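Side-chain contacts in regulatory protein PcrH (PDB 2XCB), which binds the chaperone-binding region of the translocator protein PopD and probably serves as its chaperone in type III secretion: residues G12-E15 with D16-E19; M46-H49 with Y50-R53; L80-I83 with N84-R87. All blocks are in the same frame, centred on the assembly; numbering follows the deposited sequence.

Contact 1: G12-E15 with D16-E19; sequences GLSE and DTLE
Ser14 and Thr17 meet across the first turn of helix 15-30, where the serine hydroxyl reaches forward to the amide of Thr17 and serves as the N-cap. A chi1 of 61° tucks OG over the main chain, in front of that amide: Thr17 N donates to Ser14 OG at 3.3 Å. Asp36 of the second subunit is hydrogen-bonded to both Ser14 OG and Thr17 OG1, so the capping hydroxyl also takes part in the dimer interface. Behind the cap the main chain is already helical, as Leu18 N reaches Ser14 O at 3.0 Å in the carbonyl plane, with a nearly straight N-H...O angle of 177°, and Glu19 N reaches Glu15 O at 2.8 Å.

Leu13 CD1 comes to 4.0 Å from Thr17 CG2, the two side chains crossing at about a right angle; CG2 stands anti to the Thr17 N, which sets this methyl toward Leu13. Leu13 CD1 also lies 4.3 Å from Leu18 CD2. Glu19 is bent at chi2, and a water donates to Glu19 OE1 at 2.6 Å; its long link to Glu15 OE2 is doubtful, since it involves one of two conformers of Glu15. Glu19 OE1 is also in a salt bridge with Arg53, which probably favours its charged form, and Glu19 packs on an apolar side chain of the bound peptide.

Leu13 and Leu18 both pack on Leu47 of helix 34-47, while Thr17 faces Leu24 of the second subunit.

Contact 2: M46-H49 with Y50-R53; sequences MLDH and YDAR
Tyr50 lays one face of its ring over His49 CB, which stands 4.1 Å from the ring centroid and 9° off the ring normal, a CH-pi contact between neighbours in sequence. The carbonyl carbon of His49 lies over the same ring, near its CG. The backbone amide of Tyr50 is held by Asp48, two residues earlier: Tyr50 N donates to Asp48 OD2 at 2.9 Å, meeting the oxygen on its anti side and 28° out of the carboxylate plane. Asp48 has CG anti to the backbone N, which carries the carboxylate forward to this amide.

Asp48 OD1 approaches Asp51 CB to 3.7 Å, with the two carboxylate planes 76° apart. Asp48 OD1 and Asp51 OD1 lie 4.3 Å apart, a repulsion probably eased by Arg53, which grips Asp51 side-on: Arg53 NH2 reaches Asp51 OD1 at 2.8 Å and Arg53 NE reaches Asp51 OD2 at 3.1 Å, both in the guanidinium plane. Asp51 is also the N-cap of the next helix, though its bond from Arg53 N is weak.

This inter-helix turn, in which an aspartate accepts from the amide two residues on, joins helix 34-47 to helix 52-64, and Tyr50 rests on Tyr77 and Met81 of helix 68-81.

Contact 3: L80-I83 with N84-R87; sequences LMDI and NEPR
Asp82 and Asn84 are joined through the aspartate carboxylate, with Asn84 N donating to Asp82 OD1 at 3.0 Å on the anti side of that oxygen and 30° out of the carboxylate plane. The other oxygen, Asp82 OD2, lies 3.6 Å from Glu85 CB. A chi1 of 180° points the Asp82 carboxylate away from its own amide and toward the turn, its plane 73° from that of Glu85. Asp82 OD2 and Glu85 OE1 are 4.5 Å apart, and a water donating to both, at 2.8 Å to Asp82 OD2, probably eases any repulsion between them.

The backbone here is a type I beta turn from Asp82 to Glu85, closed by Glu85 N to Asp82 O at 3.3 Å. It joins consecutive helices, 68-81 and 87-98, of a tetratricopeptide-repeat-like fold, as in related class II type III secretion chaperones.

Farther along, Glu85 caps the start of helix 87-98: bent at chi2, it swings its carboxylate forward to the helix start, where OE2 accepts from Arg87 N at 2.9 Å through its anti lone pair. Arg87 NE donates to the same OE2 from above the carboxylate plane, and Arg87 NH2 bonds to Glu85 OE1 at 2.7 Å, giving a side-on salt bridge. This grip orients the guanidinium group, whose NH1 and NH2 also hydrogen-bond to the bound peptide.

The three contacts follow one another along the chain, contact 1 at a helix start and contacts 2 and 3 in turns between helices. Contacts 1 and 2, centres 12 Å apart, meet in the salt bridge from Glu19 OE1 to Arg53 NH1 (3.0 Å) and where Leu18 CD2 packs on Leu47 CD1 (3.7 Å). Contacts 2 and 3, centres 13 Å apart, touch as Ala52 CB lies 4.0 Å from both Met81 CB and Asp82 CB. Contacts 1 and 3 are separate, about 13 Å between nearest atoms. Each reaches the bound peptide: Glu19 and Arg53 by packing, Arg87 by hydrogen bonds, whereas the second subunit meets contacts 1 and 2.

Contact 1: G12-E15 with D16-E19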
loop_
_atom_site.group_PDB
_atom_site.type_symbol
_atom_site.label_atom_id
_atom_site.label_comp_id
_atom_site.label_asym_id
_atom_site.label_seq_id
_atom_site.Cartn_x
_atom_site.Cartn_y
_atom_site.Cartn_z
ATOM N N GLY A 12 -0.213 9.211 -8.803
ATOM C CA GLY A 12 0.975 9.380 -9.642
ATOM C C GLY A 12 2.095 8.360 -9.425
ATOM O O GLY A 12 3.213 8.546 -9.970
ATOM N N LEU A 13 1.814 7.296 -8.650
ATOM C CA LEU A 13 2.798 6.202 -8.435
ATOM C C LEU A 13 3.166 5.416 -9.711
ATOM O O LEU A 13 2.330 5.218 -10.603
ATOM C CB LEU A 13 2.323 5.217 -7.365
ATOM C CG LEU A 13 2.055 5.613 -5.906
ATOM C CD1 LEU A 13 1.361 4.428 -5.159
ATOM C CD2 LEU A 13 3.310 6.102 -5.136
ATOM N N SER A 14 4.404 4.919 -9.797
ATOM C CA SER A 14 4.788 4.172 -10.992
ATOM C C SER A 14 4.046 2.842 -11.006
ATOM O O SER A 14 3.533 2.410 -9.978
ATOM C CB SER A 14 6.280 3.858 -10.981
ATOM O OG SER A 14 6.584 3.049 -9.850
ATOM N N GLU A 15 4.039 2.200 -12.173
ATOM C CA GLU A 15 3.426 0.883 -12.351
ATOM C C GLU A 15 4.095 -0.112 -11.436
ATOM O O GLU A 15 3.443 -0.969 -10.833
ATOM C CB GLU A 15 3.522 0.386 -13.805
ATOM C CG GLU A 15 2.649 -0.889 -14.051
ATOM C CD GLU A 15 2.914 -1.617 -15.373
ATOM O OE1 GLU A 15 3.799 -1.177 -16.140
ATOM O OE2 GLU A 15 2.224 -2.634 -15.639
ATOM N N ASP A 16 5.421 -0.001 -11.308
ATOM C CA ASP A 16 6.143 -0.995 -10.516
ATOM C C ASP A 16 5.779 -0.943 -9.042
ATOM O O ASP A 16 5.703 -1.994 -8.395
ATOM C CB ASP A 16 7.657 -0.892 -10.682
ATOM C CG ASP A 16 8.389 -1.814 -9.748
ATOM O OD1 ASP A 16 8.543 -3.005 -10.090
ATOM O OD2 ASP A 16 8.802 -1.362 -8.646
ATOM N N THR A 17 5.537 0.273 -8.523
ATOM C CA THR A 17 5.011 0.436 -7.141
ATOM C C THR A 17 3.563 -0.041 -7.021
ATOM O O THR A 17 3.245 -0.745 -6.066
ATOM C CB THR A 17 5.114 1.893 -6.583
ATOM O OG1 THR A 17 6.491 2.254 -6.534
ATOM C CG2 THR A 17 4.564 1.991 -5.118
ATOM N N LEU A 18 2.698 0.336 -7.973
ATOM C CA LEU A 18 1.346 -0.309 -8.041
ATOM C C LEU A 18 1.352 -1.830 -8.017
ATOM O O LEU A 18 0.582 -2.457 -7.304
ATOM C CB LEU A 18 0.555 0.177 -9.248
ATOM C CG LEU A 18 0.282 1.662 -9.150
ATOM C CD1 LEU A 18 -0.219 2.207 -10.444
ATOM C CD2 LEU A 18 -0.668 1.943 -8.017
ATOM N N GLU A 19 2.254 -2.441 -8.775
ATOM C CA GLU A 19 2.400 -3.879 -8.792
ATOM C C GLU A 19 2.752 -4.441 -7.425
ATOM O O GLU A 19 2.199 -5.460 -6.983
ATOM C CB GLU A 19 3.440 -4.288 -9.824
ATOM C CG GLU A 19 3.319 -5.740 -10.290
ATOM C CD GLU A 19 1.844 -6.241 -10.474
ATOM O OE1 GLU A 19 1.077 -5.576 -11.228
ATOM O OE2 GLU A 19 1.501 -7.293 -9.825
HETATM O O HOH W 1 2.618 -4.176 -12.804
#

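Contact 2: M46-H49 with Y50-R53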
loop_
_atom_site.group_PDB
_atom_site.type_symbol
_atom_site.label_atom_id
_atom_site.label_comp_id
_atom_site.label_asym_id
_atom_site.label_seq_id
_atom_site.Cartn_x
_atom_site.Cartn_y
_atom_site.Cartn_z
ATOM N N MET A 46 -8.912 3.439 -6.794
ATOM C CA MET A 46 -8.793 4.932 -6.947
ATOM C C MET A 46 -7.621 5.376 -7.822
ATOM O O MET A 46 -7.716 6.315 -8.584
ATOM C CB MET A 46 -8.700 5.609 -5.553
ATOM C CG MET A 46 -9.978 5.332 -4.787
ATOM S SD MET A 46 -10.125 6.073 -3.185
ATOM C CE MET A 46 -9.233 5.007 -2.097
ATOM N N LEU A 47 -6.488 4.728 -7.660
ATOM C CA LEU A 47 -5.281 5.011 -8.391
ATOM C C LEU A 47 -5.317 4.578 -9.840
ATOM O O LEU A 47 -4.619 5.148 -10.669
ATOM C CB LEU A 47 -4.098 4.228 -7.708
ATOM C CG LEU A 47 -3.688 4.832 -6.346
ATOM C CD1 LEU A 47 -2.617 4.067 -5.669
ATOM C CD2 LEU A 47 -3.309 6.303 -6.559
ATOM N N ASP A 48 -6.054 3.500 -10.144
ATOM C CA ASP A 48 -6.130 3.008 -11.492
ATOM C C ASP A 48 -7.514 2.543 -11.788
ATOM O O ASP A 48 -7.872 1.449 -11.414
ATOM C CB ASP A 48 -5.166 1.814 -11.738
ATOM C CG ASP A 48 -5.140 1.391 -13.204
ATOM O OD1 ASP A 48 -4.138 0.807 -13.666
ATOM O OD2 ASP A 48 -6.135 1.631 -13.944
ATOM N N HIS A 49 -8.281 3.377 -12.467
ATOM C CA HIS A 49 -9.705 3.114 -12.680
ATOM C C HIS A 49 -10.034 1.969 -13.672
ATOM O O HIS A 49 -11.216 1.689 -13.890
ATOM C CB HIS A 49 -10.427 4.379 -13.193
ATOM C CG HIS A 49 -10.303 5.592 -12.320
ATOM N ND1 HIS A 49 -9.803 5.558 -11.035
ATOM C CD2 HIS A 49 -10.690 6.876 -12.532
ATOM C CE1 HIS A 49 -9.857 6.766 -10.500
ATOM N NE2 HIS A 49 -10.389 7.585 -11.383
ATOM N N TYR A 50 -9.030 1.300 -14.268
ATOM C CA TYR A 50 -9.292 0.391 -15.413
ATOM C C TYR A 50 -8.726 -0.995 -15.244
ATOM O O TYR A 50 -8.957 -1.866 -16.088
ATOM C CB TYR A 50 -8.769 0.979 -16.735
ATOM C CG TYR A 50 -9.265 2.386 -16.965
ATOM C CD1 TYR A 50 -8.425 3.474 -16.757
ATOM C CD2 TYR A 50 -10.589 2.635 -17.322
ATOM C CE1 TYR A 50 -8.861 4.777 -16.950
ATOM C CE2 TYR A 50 -11.054 3.935 -17.501
ATOM C CZ TYR A 50 -10.163 5.007 -17.326
ATOM O OH TYR A 50 -10.582 6.308 -17.495
ATOM N N ASP A 51 -7.949 -1.212 -14.190
ATOM C CA ASP A 51 -7.293 -2.507 -14.032
ATOM C C ASP A 51 -8.295 -3.463 -13.355
ATOM O O ASP A 51 -8.520 -3.367 -12.150
ATOM C CB ASP A 51 -5.974 -2.371 -13.217
ATOM C CG ASP A 51 -5.174 -3.617 -13.240
ATOM O OD1 ASP A 51 -3.928 -3.489 -13.274
ATOM O OD2 ASP A 51 -5.778 -4.745 -13.231
ATOM N N ALA A 52 -8.931 -4.345 -14.139
ATOM C CA ALA A 52 -9.947 -5.276 -13.591
ATOM C C ALA A 52 -9.459 -6.088 -12.359
ATOM O O ALA A 52 -10.254 -6.424 -11.496
ATOM C CB ALA A 52 -10.501 -6.226 -14.713
ATOM N N ARG A 53 -8.181 -6.454 -12.292
ATOM C CA ARG A 53 -7.704 -7.170 -11.105
ATOM C C ARG A 53 -8.046 -6.465 -9.798
ATOM O O ARG A 53 -8.388 -7.131 -8.762
ATOM C CB ARG A 53 -6.194 -7.459 -11.127
ATOM C CG ARG A 53 -5.624 -8.092 -12.406
ATOM C CD ARG A 53 -3.994 -8.111 -12.460
ATOM N NE ARG A 53 -3.481 -6.739 -12.416
ATOM C CZ ARG A 53 -2.276 -6.371 -11.990
ATOM N NH1 ARG A 53 -1.378 -7.280 -11.585
ATOM N NH2 ARG A 53 -1.972 -5.084 -12.002
#

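Contact 3: L80-I83 with N84-R87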
loop_
_atom_site.group_PDB
_atom_site.type_symbol
_atom_site.label_atom_id
_atom_site.label_comp_id
_atom_site.label_asym_id
_atom_site.label_seq_id
_atom_site.Cartn_x
_atom_site.Cartn_y
_atom_site.Cartn_z
ATOM N N LEU A 80 -17.276 -4.676 -16.615
ATOM C CA LEU A 80 -17.143 -3.672 -17.687
ATOM C C LEU A 80 -15.674 -3.523 -18.222
ATOM O O LEU A 80 -15.448 -3.270 -19.436
ATOM C CB LEU A 80 -17.656 -2.344 -17.193
ATOM C CG LEU A 80 -19.102 -1.971 -17.437
ATOM C CD1 LEU A 80 -20.043 -3.079 -17.896
ATOM C CD2 LEU A 80 -19.651 -1.136 -16.303
ATOM N N MET A 81 -14.704 -3.721 -17.336
ATOM C CA MET A 81 -13.304 -3.606 -17.659
ATOM C C MET A 81 -12.739 -4.847 -18.322
ATOM O O MET A 81 -11.755 -4.738 -19.049
ATOM C CB MET A 81 -12.502 -3.257 -16.395
ATOM C CG MET A 81 -12.976 -1.967 -15.751
ATOM S SD MET A 81 -12.649 -0.545 -16.758
ATOM C CE MET A 81 -14.380 -0.129 -17.262
ATOM N N ASP A 82 -13.292 -6.041 -18.063
ATOM C CA ASP A 82 -12.829 -7.212 -18.801
ATOM C C ASP A 82 -14.066 -8.075 -19.122
ATOM O O ASP A 82 -14.498 -8.875 -18.294
ATOM C CB ASP A 82 -11.801 -8.014 -18.011
ATOM C CG ASP A 82 -11.319 -9.250 -18.782
ATOM O OD1 ASP A 82 -11.946 -9.575 -19.786
ATOM O OD2 ASP A 82 -10.343 -9.883 -18.384
ATOM N N ILE A 83 -14.651 -7.850 -20.287
ATOM C CA ILE A 83 -15.902 -8.491 -20.666
ATOM C C ILE A 83 -15.790 -10.015 -20.845
ATOM O O ILE A 83 -16.806 -10.680 -20.924
ATOM C CB ILE A 83 -16.454 -7.862 -21.940
ATOM C CG1 ILE A 83 -15.438 -7.959 -23.058
ATOM C CG2 ILE A 83 -16.911 -6.417 -21.725
ATOM C CD1 ILE A 83 -16.000 -7.246 -24.411
ATOM N N ASN A 84 -14.580 -10.558 -20.920
ATOM C CA ASN A 84 -14.318 -12.010 -21.057
ATOM C C ASN A 84 -14.129 -12.794 -19.725
ATOM O O ASN A 84 -14.130 -14.007 -19.703
ATOM C CB ASN A 84 -13.086 -12.224 -21.929
ATOM C CG ASN A 84 -13.389 -11.958 -23.395
ATOM O OD1 ASN A 84 -14.530 -12.205 -23.816
ATOM N ND2 ASN A 84 -12.421 -11.398 -24.161
ATOM N N GLU A 85 -13.947 -12.062 -18.628
ATOM C CA GLU A 85 -13.602 -12.691 -17.342
ATOM C C GLU A 85 -14.831 -13.289 -16.656
ATOM O O GLU A 85 -15.757 -12.557 -16.218
ATOM C CB GLU A 85 -12.881 -11.635 -16.456
ATOM C CG GLU A 85 -12.700 -11.987 -15.015
ATOM C CD GLU A 85 -11.783 -13.168 -14.923
ATOM O OE1 GLU A 85 -10.563 -13.018 -15.221
ATOM O OE2 GLU A 85 -12.331 -14.240 -14.598
ATOM N N PRO A 86 -14.846 -14.625 -16.532
ATOM C CA PRO A 86 -15.968 -15.383 -15.930
ATOM C C PRO A 86 -16.081 -15.175 -14.426
ATOM O O PRO A 86 -17.187 -15.345 -13.878
ATOM C CB PRO A 86 -15.609 -16.843 -16.252
ATOM C CG PRO A 86 -14.094 -16.803 -16.355
ATOM C CD PRO A 86 -13.837 -15.531 -17.103
ATOM N N ARG A 87 -14.995 -14.774 -13.731
ATOM C CA ARG A 87 -15.063 -14.595 -12.277
ATOM C C ARG A 87 -16.059 -13.530 -11.838
ATOM O O ARG A 87 -16.676 -13.674 -10.804
ATOM C CB ARG A 87 -13.708 -14.321 -11.654
ATOM C CG ARG A 87 -12.892 -15.591 -11.563
ATOM C CD ARG A 87 -11.330 -15.384 -11.227
ATOM N NE ARG A 87 -10.622 -14.744 -12.331
ATOM C CZ ARG A 87 -9.305 -14.455 -12.345
ATOM N NH1 ARG A 87 -8.541 -14.686 -11.267
ATOM N NH2 ARG A 87 -8.761 -13.896 -13.436
HETATM O O HOH W 2 -16.795 -10.214 -17.048
HETATM O O HOH W 3 -9.503 -10.122 -15.774
#